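Local coordinates for protein UDP-galactopyranose mutase (Deinococcus radiodurans, PDB 3HE3) that probably interconverts the pyranose and furanose forms of UDP-galactose, using a bound FAD cofactor, at residues P121-L126 with N207-D212; I256-V261 with T360-L365; Y274-F279 with D332-V337. All coordinates share one frame; numbering follows the deposited sequence.

Contact 1 (P121-L126 with N207-D212); sequences PIPINL and NRYFAD. With UDP (uridine-5'-diphosphate), chain S.
Tyr209 reaches across the backbone of Ile122 and Pro123 and ends on the nucleotide, a compact example of a ring packed along one edge whose hydroxyl bonds a ligand. Its CB sits over the centre of the Phe210 ring. With CG anti to the backbone N (chi1 -154°), the ring comes to lie alongside the Ile122-Pro123 backbone. CD1 then meets Ile122 O at 3.3 Å, the carbonyl oxygen lying in the ring plane at the edge, while Pro123 CD comes in obliquely, 3.7 Å from the same CD1. CE1 stays near that carbonyl, 3.7 Å from Ile122 O, with Ile122 CG2 beyond; on the other side CE2 nears UDP O2A. At the tip, Tyr209 OH donates to UDP O2A at 2.9 Å. This is the UDP pocket, where Arg198, Asn296 and Trp184 also bind the nucleotide; Ile122 lines it too, its CG1 lying 3.6 Å from UDP O4. A phenylalanine here would probably leave UDP O2A without this donor and the diphosphate less firmly fixed. No direct hydrogen bond joins the two segments; instead a water bridges them, within bonding distance of Ile122 O (2.9 Å) and Asn207 O (2.6 Å). A cis peptide precedes Pro123, and Asn125, whose ND2 lies beside Asn207 CA, occupies the N-cap of helix 126-133.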
loop_
_atom_site.group_PDB
_atom_site.type_symbol
_atom_site.label_atom_id
_atom_site.label_comp_id
_atom_site.label_asym_id
_atom_site.label_seq_id
_atom_site.Cartn_x
_atom_site.Cartn_y
_atom_site.Cartn_z
ATOM N N PRO E 121 -36.159 5.741 -0.638
ATOM C CA PRO E 121 -35.133 6.737 -0.321
ATOM C C PRO E 121 -35.053 7.027 1.174
ATOM O O PRO E 121 -36.078 7.114 1.862
ATOM C CB PRO E 121 -35.609 7.983 -1.073
ATOM C CG PRO E 121 -36.465 7.460 -2.164
ATOM C CD PRO E 121 -37.149 6.255 -1.596
ATOM N N ILE E 122 -33.825 7.147 1.665
ATOM C CA ILE E 122 -33.548 7.631 3.007
ATOM C C ILE E 122 -32.390 8.604 2.823
ATOM O O ILE E 122 -31.411 8.276 2.160
ATOM C CB ILE E 122 -33.174 6.475 3.970
ATOM C CG1 ILE E 122 -33.026 6.975 5.409
ATOM C CG2 ILE E 122 -31.910 5.754 3.506
ATOM C CD1 ILE E 122 -34.290 6.836 6.237
ATOM N N PRO E 123 -32.499 9.824 3.372
ATOM C CA PRO E 123 -33.546 10.384 4.236
ATOM C C PRO E 123 -34.943 10.326 3.624
ATOM O O PRO E 123 -35.096 10.368 2.406
ATOM C CB PRO E 123 -33.121 11.846 4.389
ATOM C CG PRO E 123 -31.664 11.856 4.104
ATOM C CD PRO E 123 -31.480 10.831 3.036
ATOM N N ILE E 124 -35.949 10.230 4.483
ATOM C CA ILE E 124 -37.337 10.242 4.058
ATOM C C ILE E 124 -37.628 11.505 3.258
ATOM O O ILE E 124 -37.256 12.601 3.667
ATOM C CB ILE E 124 -38.280 10.180 5.280
ATOM C CG1 ILE E 124 -38.038 8.890 6.075
ATOM C CG2 ILE E 124 -39.739 10.288 4.847
ATOM C CD1 ILE E 124 -38.735 8.860 7.417
ATOM N N ASN E 125 -38.283 11.348 2.113
ATOM C CA ASN E 125 -38.707 12.494 1.312
ATOM C C ASN E 125 -40.090 12.278 0.702
ATOM O O ASN E 125 -40.768 11.304 1.028
ATOM C CB ASN E 125 -37.674 12.828 0.227
ATOM C CG ASN E 125 -37.553 11.742 -0.829
ATOM O OD1 ASN E 125 -38.552 11.266 -1.364
ATOM N ND2 ASN E 125 -36.323 11.358 -1.143
ATOM N N LEU E 126 -40.504 13.186 -0.178
ATOM C CA LEU E 126 -41.826 13.107 -0.800
ATOM C C LEU E 126 -42.071 11.720 -1.396
ATOM O O LEU E 126 -43.129 11.117 -1.191
ATOM C CB LEU E 126 -41.964 14.171 -1.893
ATOM C CG LEU E 126 -43.350 14.787 -2.134
ATOM C CD1 LEU E 126 -43.510 15.192 -3.592
ATOM C CD2 LEU E 126 -44.468 13.843 -1.725
ATOM N N ASN E 207 -32.857 12.950 -3.277
ATOM C CA ASN E 207 -32.552 11.601 -2.807
ATOM C C ASN E 207 -31.081 11.364 -2.474
ATOM O O ASN E 207 -30.682 10.228 -2.217
ATOM C CB ASN E 207 -33.040 10.538 -3.805
ATOM C CG ASN E 207 -32.378 10.664 -5.164
ATOM O OD1 ASN E 207 -31.753 11.679 -5.471
ATOM N ND2 ASN E 207 -32.517 9.635 -5.987
ATOM N N ARG E 208 -30.272 12.421 -2.485
ATOM C CA ARG E 208 -28.884 12.291 -2.047
ATOM C C ARG E 208 -28.842 12.196 -0.529
ATOM O O ARG E 208 -29.648 12.816 0.157
ATOM C CB ARG E 208 -28.018 13.468 -2.510
ATOM C CG ARG E 208 -28.153 13.856 -3.967
ATOM C CD ARG E 208 -28.656 15.281 -4.080
ATOM N NE ARG E 208 -27.578 16.267 -4.037
ATOM C CZ ARG E 208 -27.743 17.541 -3.691
ATOM N NH1 ARG E 208 -28.939 17.989 -3.335
ATOM N NH2 ARG E 208 -26.706 18.368 -3.687
ATOM N N TYR E 209 -27.904 11.419 -0.005
ATOM C CA TYR E 209 -27.757 11.289 1.438
ATOM C C TYR E 209 -27.152 12.570 2.020
ATOM O O TYR E 209 -27.313 12.863 3.205
ATOM C CB TYR E 209 -26.897 10.069 1.775
ATOM C CG TYR E 209 -27.168 9.461 3.136
ATOM C CD1 TYR E 209 -28.399 8.887 3.435
ATOM C CD2 TYR E 209 -26.180 9.435 4.113
ATOM C CE1 TYR E 209 -28.644 8.321 4.679
ATOM C CE2 TYR E 209 -26.414 8.871 5.354
ATOM C CZ TYR E 209 -27.645 8.315 5.633
ATOM O OH TYR E 209 -27.872 7.755 6.873
ATOM N N PHE E 210 -26.460 13.329 1.174
ATOM C CA PHE E 210 -25.907 14.626 1.561
ATOM C C PHE E 210 -26.339 15.718 0.582
ATOM O O PHE E 210 -26.424 15.482 -0.625
ATOM C CB PHE E 210 -24.375 14.577 1.605
ATOM C CG PHE E 210 -23.825 13.369 2.302
ATOM C CD1 PHE E 210 -23.243 12.340 1.574
ATOM C CD2 PHE E 210 -23.893 13.250 3.684
ATOM C CE1 PHE E 210 -22.735 11.213 2.209
ATOM C CE2 PHE E 210 -23.384 12.123 4.327
ATOM C CZ PHE E 210 -22.805 11.105 3.587
ATOM N N ALA E 211 -26.615 16.911 1.102
ATOM C CA ALA E 211 -26.867 18.069 0.249
ATOM C C ALA E 211 -25.728 19.071 0.386
ATOM O O ALA E 211 -25.914 20.271 0.192
ATOM C CB ALA E 211 -28.208 18.723 0.584
ATOM N N ASP E 212 -24.545 18.564 0.721
ATOM C CA ASP E 212 -23.359 19.398 0.853
ATOM C C ASP E 212 -22.971 19.995 -0.492
ATOM O O ASP E 212 -23.391 19.516 -1.540
ATOM C CB ASP E 212 -22.189 18.587 1.414
ATOM C CG ASP E 212 -22.450 18.073 2.816
ATOM O OD1 ASP E 212 -21.473 17.892 3.576
ATOM O OD2 ASP E 212 -23.632 17.855 3.163
HETATM N N1 UDP S . -30.488 6.060 11.184
HETATM C C2 UDP S . -31.638 5.294 11.187
HETATM N N3 UDP S . -32.111 4.745 10.014
HETATM C C4 UDP S . -31.437 4.956 8.828
HETATM C C5 UDP S . -30.280 5.729 8.829
HETATM C C6 UDP S . -29.864 6.350 10.003
HETATM O O2 UDP S . -32.247 5.097 12.238
HETATM O O4 UDP S . -31.863 4.461 7.780
HETATM C "C1'" UDP S . -30.001 6.638 12.450
HETATM C "C2'" UDP S . -29.106 5.625 13.139
HETATM O "O2'" UDP S . -29.333 5.658 14.529
HETATM C "C3'" UDP S . -27.708 6.111 12.825
HETATM C "C4'" UDP S . -27.897 7.610 12.693
HETATM O "O4'" UDP S . -29.208 7.784 12.194
HETATM O "O3'" UDP S . -26.814 5.786 13.861
HETATM C "C5'" UDP S . -26.870 8.260 11.773
HETATM O "O5'" UDP S . -26.742 7.529 10.576
HETATM P PA UDP S . -25.461 7.787 9.639
HETATM O O1A UDP S . -25.381 9.229 9.300
HETATM O O2A UDP S . -25.513 6.961 8.410
HETATM O O3A UDP S . -24.214 7.415 10.585
HETATM P PB UDP S . -23.015 6.448 10.119
HETATM O O1B UDP S . -23.324 5.055 10.501
HETATM O O2B UDP S . -21.755 6.890 10.760
HETATM O O3B UDP S . -22.871 6.524 8.650
HETATM O O HOH W 1 -29.920 8.829 -0.222
#

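Contact 2 (I256-V261 with T360-L365); sequences IYTGPV and TFVGRL. With FAD (flavin-adenine dinucleotide), chain T.
The rings of Tyr257 and Phe361 meet obliquely, their centroids 5.9 Å apart and their planes at 59°. Over one face of Phe361 lies Tyr257 CB, while Val261 CG1 approaches that ring at a slant. Tyr257 has the backbone N of Gly259 above one face, displaced toward the rim, and the adenine N6A of FAD near its plane at the edge; CG anti to the backbone N (chi1 -175°) carries the ring there. The third flat group, the Arg364 guanidinium, sets one face against FAD C1', and its NE is held by the carbonyl of Tyr371. Beneath the rings two parallel strands pair: Tyr257 N donates to Thr360 O at 3.0 Å, and Val362 N makes a weak bond to Tyr257 O at 3.3 Å. Ile256, on the face away from Tyr257, sets CG2 against Val362 CG1 (3.5 Å), and both residues touch Leu44 of helix 39-50. Past the strand ends the chains stay close and their loops meet the cofactor. A water that accepts from Leu365 N lies within bonding distance of Thr258 O and FAD O2P, which the backbone N of Arg364 grips at 2.9 Å. The backbone angles of Gly363 suit glycine alone, and a side chain would also crowd that phosphate oxygen. Strand-end loops holding a dinucleotide are characteristic of a Rossmann-type fold; strands 252-257 and 359-361 lie at one side of its five-stranded parallel sheet.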
loop_
_atom_site.group_PDB
_atom_site.type_symbol
_atom_site.label_atom_id
_atom_site.label_comp_id
_atom_site.label_asym_id
_atom_site.label_seq_id
_atom_site.Cartn_x
_atom_site.Cartn_y
_atom_site.Cartn_z
ATOM N N ILE E 256 0.816 14.849 19.968
ATOM C CA ILE E 256 -0.559 14.967 19.509
ATOM C C ILE E 256 -1.212 13.585 19.479
ATOM O O ILE E 256 -0.827 12.721 18.692
ATOM C CB ILE E 256 -0.627 15.604 18.109
ATOM C CG1 ILE E 256 0.165 16.913 18.087
ATOM C CG2 ILE E 256 -2.073 15.833 17.691
ATOM C CD1 ILE E 256 -0.042 17.737 16.833
ATOM N N TYR E 257 -2.194 13.382 20.350
ATOM C CA TYR E 257 -2.860 12.092 20.494
ATOM C C TYR E 257 -4.192 12.106 19.759
ATOM O O TYR E 257 -4.990 13.030 19.932
ATOM C CB TYR E 257 -3.082 11.789 21.978
ATOM C CG TYR E 257 -3.660 10.422 22.270
ATOM C CD1 TYR E 257 -2.863 9.288 22.225
ATOM C CD2 TYR E 257 -4.999 10.269 22.603
ATOM C CE1 TYR E 257 -3.382 8.037 22.493
ATOM C CE2 TYR E 257 -5.527 9.026 22.874
ATOM C CZ TYR E 257 -4.715 7.911 22.817
ATOM O OH TYR E 257 -5.234 6.662 23.085
ATOM N N THR E 258 -4.434 11.088 18.937
ATOM C CA THR E 258 -5.685 11.006 18.186
ATOM C C THR E 258 -6.439 9.709 18.471
ATOM O O THR E 258 -7.433 9.402 17.816
ATOM C CB THR E 258 -5.452 11.159 16.672
ATOM O OG1 THR E 258 -4.719 10.033 16.180
ATOM C CG2 THR E 258 -4.670 12.428 16.382
ATOM N N GLY E 259 -5.961 8.949 19.451
ATOM C CA GLY E 259 -6.637 7.735 19.875
ATOM C C GLY E 259 -7.763 8.041 20.846
ATOM O O GLY E 259 -8.149 9.199 21.001
ATOM N N PRO E 260 -8.295 7.000 21.507
ATOM C CA PRO E 260 -9.349 7.108 22.527
ATOM C C PRO E 260 -8.825 7.789 23.793
ATOM O O PRO E 260 -7.639 7.657 24.096
ATOM C CB PRO E 260 -9.691 5.645 22.841
ATOM C CG PRO E 260 -9.055 4.829 21.753
ATOM C CD PRO E 260 -7.873 5.607 21.290
ATOM N N VAL E 261 -9.690 8.490 24.525
ATOM C CA VAL E 261 -9.258 9.211 25.724
ATOM C C VAL E 261 -9.148 8.323 26.956
ATOM O O VAL E 261 -8.099 8.268 27.596
ATOM C CB VAL E 261 -10.183 10.392 26.059
ATOM C CG1 VAL E 261 -9.611 11.678 25.505
ATOM C CG2 VAL E 261 -11.592 10.134 25.545
ATOM N N THR E 360 -1.604 17.490 23.016
ATOM C CA THR E 360 -2.771 18.088 22.374
ATOM C C THR E 360 -3.717 17.012 21.839
ATOM O O THR E 360 -3.297 16.105 21.121
ATOM C CB THR E 360 -2.367 19.042 21.232
ATOM O OG1 THR E 360 -1.295 19.885 21.667
ATOM C CG2 THR E 360 -3.542 19.910 20.827
ATOM N N PHE E 361 -4.995 17.121 22.193
ATOM C CA PHE E 361 -5.986 16.110 21.829
ATOM C C PHE E 361 -6.871 16.552 20.663
ATOM O O PHE E 361 -7.565 17.563 20.743
ATOM C CB PHE E 361 -6.855 15.755 23.039
ATOM C CG PHE E 361 -6.120 15.011 24.120
ATOM C CD1 PHE E 361 -5.139 15.641 24.871
ATOM C CD2 PHE E 361 -6.419 13.685 24.398
ATOM C CE1 PHE E 361 -4.464 14.960 25.870
ATOM C CE2 PHE E 361 -5.747 13.002 25.394
ATOM C CZ PHE E 361 -4.768 13.640 26.130
ATOM N N VAL E 362 -6.844 15.777 19.583
ATOM C CA VAL E 362 -7.642 16.072 18.396
ATOM C C VAL E 362 -8.095 14.778 17.715
ATOM O O VAL E 362 -7.370 13.783 17.711
ATOM C CB VAL E 362 -6.859 16.958 17.395
ATOM C CG1 VAL E 362 -5.509 16.345 17.078
ATOM C CG2 VAL E 362 -7.662 17.184 16.125
ATOM N N GLY E 363 -9.303 14.794 17.161
ATOM C CA GLY E 363 -9.830 13.641 16.460
ATOM C C GLY E 363 -11.188 13.181 16.956
ATOM O O GLY E 363 -11.697 13.663 17.965
ATOM N N ARG E 364 -11.774 12.235 16.233
ATOM C CA ARG E 364 -13.071 11.676 16.588
ATOM C C ARG E 364 -13.004 10.960 17.927
ATOM O O ARG E 364 -13.854 11.156 18.795
ATOM C CB ARG E 364 -13.515 10.681 15.519
ATOM C CG ARG E 364 -14.972 10.298 15.611
ATOM C CD ARG E 364 -15.289 9.106 14.735
ATOM N NE ARG E 364 -16.461 9.371 13.909
ATOM C CZ ARG E 364 -17.233 8.430 13.381
ATOM N NH1 ARG E 364 -16.968 7.152 13.605
ATOM N NH2 ARG E 364 -18.276 8.769 12.633
ATOM N N LEU E 365 -11.990 10.120 18.083
ATOM C CA LEU E 365 -11.827 9.323 19.291
ATOM C C LEU E 365 -11.298 10.156 20.459
ATOM O O LEU E 365 -11.817 10.073 21.571
ATOM C CB LEU E 365 -10.898 8.135 19.024
ATOM C CG LEU E 365 -11.236 7.272 17.801
ATOM C CD1 LEU E 365 -10.262 6.110 17.676
ATOM C CD2 LEU E 365 -12.669 6.768 17.867
HETATM P PA FAD T . -9.117 7.616 13.134
HETATM O O1A FAD T . -9.778 6.471 13.866
HETATM O O2A FAD T . -9.367 7.508 11.648
HETATM O O5B FAD T . -7.534 7.603 13.447
HETATM C C5B FAD T . -7.043 7.147 14.689
HETATM C C4B FAD T . -5.829 6.256 14.461
HETATM O O4B FAD T . -5.015 6.239 15.621
HETATM C C3B FAD T . -6.228 4.812 14.183
HETATM O O3B FAD T . -5.711 4.403 12.938
HETATM C C2B FAD T . -5.605 4.004 15.306
HETATM O O2B FAD T . -5.036 2.814 14.820
HETATM C C1B FAD T . -4.527 4.927 15.841
HETATM N N9A FAD T . -4.248 4.663 17.268
HETATM C C8A FAD T . -5.162 4.560 18.286
HETATM N N7A FAD T . -4.496 4.308 19.439
HETATM C C5A FAD T . -3.172 4.245 19.170
HETATM C C6A FAD T . -2.062 4.017 19.971
HETATM N N6A FAD T . -2.206 3.897 21.288
HETATM N N1A FAD T . -0.803 4.009 19.408
HETATM C C2A FAD T . -0.654 4.229 18.055
HETATM N N3A FAD T . -1.761 4.457 17.264
HETATM C C4A FAD T . -3.001 4.465 17.811
HETATM N N1 FAD T . -16.833 10.089 7.431
HETATM C C2 FAD T . -17.342 10.765 6.341
HETATM O O2 FAD T . -17.055 11.946 6.172
HETATM N N3 FAD T . -18.170 10.121 5.441
HETATM C C4 FAD T . -18.498 8.793 5.621
HETATM O O4 FAD T . -19.236 8.217 4.817
HETATM C C4X FAD T . -17.984 8.112 6.717
HETATM N N5 FAD T . -18.302 6.785 6.908
HETATM C C5X FAD T . -17.796 6.108 7.995
HETATM C C6 FAD T . -18.128 4.774 8.173
HETATM C C7 FAD T . -17.627 4.077 9.261
HETATM C C7M FAD T . -17.994 2.634 9.439
HETATM C C8 FAD T . -16.793 4.717 10.172
HETATM C C8M FAD T . -16.251 3.958 11.348
HETATM C C9 FAD T . -16.461 6.056 9.995
HETATM C C9A FAD T . -16.964 6.757 8.902
HETATM N N10 FAD T . -16.650 8.091 8.710
HETATM C C10 FAD T . -17.152 8.761 7.619
HETATM C "C1'" FAD T . -16.065 8.907 9.821
HETATM C "C2'" FAD T . -14.574 9.050 9.560
HETATM O "O2'" FAD T . -13.999 7.763 9.561
HETATM C "C3'" FAD T . -13.916 9.918 10.624
HETATM O "O3'" FAD T . -14.324 11.254 10.431
HETATM C "C4'" FAD T . -12.398 9.863 10.541
HETATM O "O4'" FAD T . -11.950 8.530 10.628
HETATM C "C5'" FAD T . -11.758 10.665 11.668
HETATM O "O5'" FAD T . -10.387 10.343 11.693
HETATM P P FAD T . -9.516 10.443 13.039
HETATM O O1P FAD T . -8.077 10.715 12.671
HETATM O O2P FAD T . -10.071 11.521 13.939
HETATM O O3P FAD T . -9.671 9.002 13.749
HETATM O O HOH W 2 -9.655 10.431 16.754
#

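Contact 3 (Y274-F279 with D332-V337); sequences YRSLEF and DPYYPV. With UDP (uridine-5'-diphosphate), chain S.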
loop_
_atom_site.group_PDB
_atom_site.type_symbol
_atom_site.label_atom_id
_atom_site.label_comp_id
_atom_site.label_asym_id
_atom_site.label_seq_id
_atom_site.Cartn_x
_atom_site.Cartn_y
_atom_site.Cartn_z
ATOM N N TYR E 274 -17.292 3.333 23.588
ATOM C CA TYR E 274 -17.277 3.517 22.140
ATOM C C TYR E 274 -17.948 2.311 21.485
ATOM O O TYR E 274 -17.651 1.165 21.826
ATOM C CB TYR E 274 -15.847 3.628 21.603
ATOM C CG TYR E 274 -15.055 4.846 22.039
ATOM C CD1 TYR E 274 -14.342 4.843 23.231
ATOM C CD2 TYR E 274 -14.981 5.980 21.235
ATOM C CE1 TYR E 274 -13.599 5.940 23.628
ATOM C CE2 TYR E 274 -14.236 7.086 21.625
ATOM C CZ TYR E 274 -13.548 7.058 22.825
ATOM O OH TYR E 274 -12.807 8.144 23.228
ATOM N N ARG E 275 -18.848 2.564 20.540
ATOM C CA ARG E 275 -19.486 1.484 19.794
ATOM C C ARG E 275 -18.564 1.001 18.675
ATOM O O ARG E 275 -17.880 1.804 18.031
ATOM C CB ARG E 275 -20.823 1.945 19.221
ATOM C CG ARG E 275 -21.679 0.828 18.645
ATOM C CD ARG E 275 -22.109 -0.167 19.713
ATOM N NE ARG E 275 -23.213 -1.006 19.244
ATOM C CZ ARG E 275 -23.710 -2.041 19.915
ATOM N NH1 ARG E 275 -23.202 -2.383 21.092
ATOM N NH2 ARG E 275 -24.717 -2.737 19.406
ATOM N N SER E 276 -18.544 -0.311 18.449
ATOM C CA SER E 276 -17.641 -0.913 17.471
ATOM C C SER E 276 -18.387 -1.603 16.332
ATOM O O SER E 276 -19.616 -1.615 16.294
ATOM C CB SER E 276 -16.695 -1.901 18.154
ATOM O OG SER E 276 -15.734 -2.397 17.239
ATOM N N LEU E 277 -17.629 -2.184 15.408
ATOM C CA LEU E 277 -18.199 -2.795 14.212
ATOM C C LEU E 277 -17.400 -3.993 13.728
ATOM O O LEU E 277 -16.186 -4.057 13.899
ATOM C CB LEU E 277 -18.243 -1.774 13.079
ATOM C CG LEU E 277 -19.331 -0.717 13.160
ATOM C CD1 LEU E 277 -19.055 0.373 12.141
ATOM C CD2 LEU E 277 -20.688 -1.362 12.930
ATOM N N GLU E 278 -18.097 -4.939 13.109
ATOM C CA GLU E 278 -17.449 -6.008 12.358
ATOM C C GLU E 278 -17.844 -5.913 10.883
ATOM O O GLU E 278 -19.003 -5.654 10.555
ATOM C CB GLU E 278 -17.807 -7.383 12.918
ATOM C CG GLU E 278 -17.818 -8.463 11.852
ATOM C CD GLU E 278 -17.628 -9.859 12.410
ATOM O OE1 GLU E 278 -17.867 -10.062 13.622
ATOM O OE2 GLU E 278 -17.237 -10.756 11.629
ATOM N N PHE E 279 -16.875 -6.111 9.999
ATOM C CA PHE E 279 -17.119 -6.012 8.565
ATOM C C PHE E 279 -16.941 -7.366 7.883
ATOM O O PHE E 279 -15.969 -8.078 8.142
ATOM C CB PHE E 279 -16.172 -4.991 7.935
ATOM C CG PHE E 279 -16.089 -3.690 8.685
ATOM C CD1 PHE E 279 -15.064 -3.462 9.588
ATOM C CD2 PHE E 279 -17.033 -2.694 8.486
ATOM C CE1 PHE E 279 -14.983 -2.264 10.282
ATOM C CE2 PHE E 279 -16.958 -1.495 9.175
ATOM C CZ PHE E 279 -15.932 -1.280 10.074
ATOM N N ASP E 332 -12.305 -2.583 18.168
ATOM C CA ASP E 332 -11.759 -1.262 17.880
ATOM C C ASP E 332 -12.876 -0.231 17.956
ATOM O O ASP E 332 -13.953 -0.442 17.396
ATOM C CB ASP E 332 -11.121 -1.220 16.490
ATOM C CG ASP E 332 -9.891 -2.101 16.380
ATOM O OD1 ASP E 332 -9.387 -2.563 17.425
ATOM O OD2 ASP E 332 -9.425 -2.328 15.241
ATOM N N PRO E 333 -12.628 0.884 18.665
ATOM C CA PRO E 333 -13.625 1.948 18.822
ATOM C C PRO E 333 -13.866 2.703 17.518
ATOM O O PRO E 333 -12.910 3.187 16.911
ATOM C CB PRO E 333 -12.971 2.877 19.854
ATOM C CG PRO E 333 -11.505 2.606 19.702
ATOM C CD PRO E 333 -11.450 1.127 19.512
ATOM N N TYR E 334 -15.125 2.804 17.100
ATOM C CA TYR E 334 -15.462 3.554 15.896
ATOM C C TYR E 334 -16.419 4.707 16.175
ATOM O O TYR E 334 -16.277 5.785 15.600
ATOM C CB TYR E 334 -16.046 2.631 14.827
ATOM C CG TYR E 334 -15.049 1.632 14.306
ATOM C CD1 TYR E 334 -15.277 0.269 14.421
ATOM C CD2 TYR E 334 -13.866 2.055 13.718
ATOM C CE1 TYR E 334 -14.357 -0.649 13.950
ATOM C CE2 TYR E 334 -12.941 1.147 13.246
ATOM C CZ TYR E 334 -13.192 -0.203 13.363
ATOM O OH TYR E 334 -12.270 -1.106 12.893
ATOM N N TYR E 335 -17.390 4.482 17.055
ATOM C CA TYR E 335 -18.372 5.513 17.372
ATOM C C TYR E 335 -18.326 5.924 18.834
ATOM O O TYR E 335 -18.390 5.076 19.722
ATOM C CB TYR E 335 -19.790 5.025 17.064
ATOM C CG TYR E 335 -20.074 4.744 15.608
ATOM C CD1 TYR E 335 -19.810 3.499 15.059
ATOM C CD2 TYR E 335 -20.630 5.718 14.787
ATOM C CE1 TYR E 335 -20.078 3.233 13.735
ATOM C CE2 TYR E 335 -20.903 5.462 13.462
ATOM C CZ TYR E 335 -20.624 4.216 12.940
ATOM O OH TYR E 335 -20.892 3.952 11.616
ATOM N N PRO E 336 -18.226 7.235 19.095
ATOM C CA PRO E 336 -18.531 7.678 20.455
ATOM C C PRO E 336 -20.014 7.419 20.692
ATOM O O PRO E 336 -20.776 7.418 19.727
ATOM C CB PRO E 336 -18.254 9.184 20.406
ATOM C CG PRO E 336 -17.400 9.391 19.199
ATOM C CD PRO E 336 -17.820 8.346 18.221
ATOM N N VAL E 337 -20.416 7.189 21.937
ATOM C CA VAL E 337 -21.818 6.910 22.246
ATOM C C VAL E 337 -22.482 8.111 22.910
ATOM O O VAL E 337 -22.474 8.235 24.135
ATOM C CB VAL E 337 -21.959 5.677 23.152
ATOM C CG1 VAL E 337 -23.425 5.309 23.321
ATOM C CG2 VAL E 337 -21.162 4.513 22.578
HETATM N N1 UDP S . -30.488 6.060 11.184
HETATM C C2 UDP S . -31.638 5.294 11.187
HETATM N N3 UDP S . -32.111 4.745 10.014
HETATM C C4 UDP S . -31.437 4.956 8.828
HETATM C C5 UDP S . -30.280 5.729 8.829
HETATM C C6 UDP S . -29.864 6.350 10.003
HETATM O O2 UDP S . -32.247 5.097 12.238
HETATM O O4 UDP S . -31.863 4.461 7.780
HETATM C "C1'" UDP S . -30.001 6.638 12.450
HETATM C "C2'" UDP S . -29.106 5.625 13.139
HETATM O "O2'" UDP S . -29.333 5.658 14.529
HETATM C "C3'" UDP S . -27.708 6.111 12.825
HETATM C "C4'" UDP S . -27.897 7.610 12.693
HETATM O "O4'" UDP S . -29.208 7.784 12.194
HETATM O "O3'" UDP S . -26.814 5.786 13.861
HETATM C "C5'" UDP S . -26.870 8.260 11.773
HETATM O "O5'" UDP S . -26.742 7.529 10.576
HETATM P PA UDP S . -25.461 7.787 9.639
HETATM O O1A UDP S . -25.381 9.229 9.300
HETATM O O2A UDP S . -25.513 6.961 8.410
HETATM O O3A UDP S . -24.214 7.415 10.585
HETATM P PB UDP S . -23.015 6.448 10.119
HETATM O O1B UDP S . -23.324 5.055 10.501
HETATM O O2B UDP S . -21.755 6.890 10.760
HETATM O O3B UDP S . -22.871 6.524 8.650
#
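Arg275 and Tyr335 face each other at the tight heart of this antiparallel pairing. Arg275 N donates to Tyr335 O at 2.7 Å, and Arg275 O is gripped twice, by Tyr334 N at 3.1 Å and Tyr335 N at 2.9 Å. Two residues opposite one make a classic beta bulge, and it places the neighbouring Tyr334 and Tyr335 side chains in different surroundings. Tyr335 crosses Leu277 at a slant, Leu277 CD1 touching ring CE1 at the edge (3.4 Å), and continues to the UDP diphosphate, where its hydroxyl lies 2.9 Å from O1B, a weak bond, with O2B a possible alternative acceptor. Tyr334 packs differently: its CD1 lies against the backbone N of Leu277 and its face receives the edge of Phe279, an offset edge-to-face pair with planes at 66°. Tyr274 CB closes on Pro333 CB at 3.4 Å. Looser packing begins at Asp332: its carbonyl O accepts a short bond from Ser276 OG (2.6 Å), yet the residue is exposed and its carboxylate makes a long, weak ion pair with Arg61. Glu278 likewise points away from the contact. Strand 274-284 is, within this chain, an outermost strand of the mixed sheet beside strand 320-336, while helix 169-184 packs Gln183 against Leu277 and Tyr335 and takes the Arg275 NE on the Gln183 carbonyl.

In the fold
Contact 1 closes first along the chain; contact 3 then lies nested within the loop that contact 2 closes. The centres of contacts 1 and 2 are about 32 Å apart, on opposite sides of the chain's centre, with the centre of contact 3 about 25 Å from that of the first and about 15 Å from that of the second. Contacts 1 and 3 reach opposite outer strands of the same mixed sheet, 118-122 and 274-284, and both touch UDP. Contact 2 belongs to the parallel sheet that holds FAD, and joins contact 3 through a probable hydrogen bond, Tyr274 OH to Leu365 O at 2.7 Å. Contact 3 thus links the cofactor and nucleotide sites, consistent with a mutase whose flavin must meet its sugar nucleotide.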